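Local coordinates for uncharacterized protein (Legionella longbeachae NSW150, PDB 4JZA), which probably removes the 3-phosphate from phosphoinositide lipids, consistent with a role in host lipid metabolism during infection, at residues S21-E24 with V25-G29. Residues are numbered along the deposited sequence; the frame is centred on the assembly and turned at random.
Sequences SALE and VRFPG
Leu23, on the last turn of helix 17-26, and Phe27, the first residue beyond it, both buried, meet through a methyl and a ring carbon, Leu23 CD2 lying 4.2 Å from Phe27 CD2. Phe27 has CG anti to its carbonyl carbon (chi1 -58°), which sets CG beside the backbone N and the ring close to Leu23 O; Val163 of strand 159-166 also touches this ring, and Met365 packs on Leu23. Arg26 CG lies over one face of the Phe27 ring, near its rim. Along the backbone, Val25 N hydrogen-bonds to Ser21 O and Arg26 N to Ala22 O, at 3.2 Å from Arg26 N to its acceptor. The last rung joins Phe27 N to Leu23 O at 2.7 Å. Phe27 is where helical geometry ends, and Pro28 and Gly29 lead the chain out of the helix of a beta-alpha-beta unit toward strand 31-35. Pro28 has no N-H for Glu24 O, so the i to i+4 ladder stops here. Bent at chi2 (-59°), the Glu24 side chain brings OE2 within 3.4 Å of Gly29 N, a weak but fairly straight hydrogen bond across the exposed turn. The Arg26 guanidinium reaches Glu165 in a salt bridge.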
loop_
_atom_site.group_PDB
_atom_site.type_symbol
_atom_site.label_atom_id
_atom_site.label_comp_id
_atom_site.label_asym_id
_atom_site.label_seq_id
_atom_site.Cartn_x
_atom_site.Cartn_y
_atom_site.Cartn_z
ATOM N N SER A 21 -19.664 -16.183 28.360
ATOM C CA SER A 21 -19.501 -15.293 29.493
ATOM C C SER A 21 -18.030 -15.066 29.836
ATOM O O SER A 21 -17.658 -13.980 30.250
ATOM C CB SER A 21 -20.223 -15.906 30.705
ATOM O OG SER A 21 -20.703 -14.914 31.563
ATOM N N ALA A 22 -17.195 -16.098 29.697
ATOM C CA ALA A 22 -15.749 -15.940 29.902
ATOM C C ALA A 22 -15.143 -15.091 28.784
ATOM O O ALA A 22 -14.148 -14.372 28.992
ATOM C CB ALA A 22 -15.083 -17.286 29.922
ATOM N N LEU A 23 -15.752 -15.213 27.599
ATOM C CA LEU A 23 -15.379 -14.437 26.455
ATOM C C LEU A 23 -15.749 -12.995 26.751
ATOM O O LEU A 23 -14.912 -12.132 26.561
ATOM C CB LEU A 23 -16.041 -14.950 25.163
ATOM C CG LEU A 23 -15.591 -16.287 24.520
ATOM C CD1 LEU A 23 -16.389 -16.574 23.245
ATOM C CD2 LEU A 23 -14.102 -16.285 24.231
ATOM N N GLU A 24 -16.949 -12.720 27.275
ATOM C CA GLU A 24 -17.328 -11.301 27.615
ATOM C C GLU A 24 -16.349 -10.634 28.569
ATOM O O GLU A 24 -15.994 -9.477 28.428
ATOM C CB GLU A 24 -18.742 -11.191 28.204
ATOM C CG GLU A 24 -19.824 -10.794 27.200
ATOM C CD GLU A 24 -19.551 -9.446 26.521
ATOM O OE1 GLU A 24 -19.857 -9.322 25.315
ATOM O OE2 GLU A 24 -19.031 -8.509 27.168
ATOM N N VAL A 25 -15.875 -11.412 29.519
ATOM C CA VAL A 25 -14.973 -10.900 30.520
ATOM C C VAL A 25 -13.642 -10.474 29.871
ATOM O O VAL A 25 -13.205 -9.331 30.034
ATOM C CB VAL A 25 -14.801 -11.940 31.671
ATOM C CG1 VAL A 25 -13.600 -11.604 32.556
ATOM C CG2 VAL A 25 -16.081 -12.021 32.514
ATOM N N ARG A 26 -13.034 -11.398 29.114
ATOM C CA ARG A 26 -11.714 -11.185 28.505
ATOM C C ARG A 26 -11.787 -10.239 27.299
ATOM O O ARG A 26 -10.819 -9.512 27.024
ATOM C CB ARG A 26 -11.086 -12.526 28.131
ATOM C CG ARG A 26 -9.697 -12.455 27.518
ATOM C CD ARG A 26 -8.606 -11.986 28.480
ATOM N NE ARG A 26 -7.272 -11.926 27.847
ATOM C CZ ARG A 26 -6.874 -11.040 26.908
ATOM N NH1 ARG A 26 -7.676 -10.099 26.458
ATOM N NH2 ARG A 26 -5.638 -11.094 26.401
ATOM N N PHE A 27 -12.945 -10.228 26.620
ATOM C CA PHE A 27 -13.130 -9.541 25.318
ATOM C C PHE A 27 -14.437 -8.748 25.265
ATOM O O PHE A 27 -15.304 -9.015 24.419
ATOM C CB PHE A 27 -13.096 -10.587 24.181
ATOM C CG PHE A 27 -11.822 -11.379 24.137
ATOM C CD1 PHE A 27 -10.603 -10.728 24.035
ATOM C CD2 PHE A 27 -11.834 -12.750 24.228
ATOM C CE1 PHE A 27 -9.422 -11.432 24.005
ATOM C CE2 PHE A 27 -10.658 -13.474 24.189
ATOM C CZ PHE A 27 -9.454 -12.810 24.070
ATOM N N PRO A 28 -14.582 -7.756 26.164
ATOM C CA PRO A 28 -15.865 -7.090 26.354
ATOM C C PRO A 28 -16.329 -6.404 25.069
ATOM O O PRO A 28 -15.513 -5.771 24.353
ATOM C CB PRO A 28 -15.581 -6.061 27.462
ATOM C CG PRO A 28 -14.186 -6.330 27.955
ATOM C CD PRO A 28 -13.488 -7.048 26.853
ATOM N N GLY A 29 -17.616 -6.566 24.767
ATOM C CA GLY A 29 -18.172 -6.062 23.534
ATOM C C GLY A 29 -17.914 -6.920 22.300
ATOM O O GLY A 29 -18.188 -6.486 21.200
#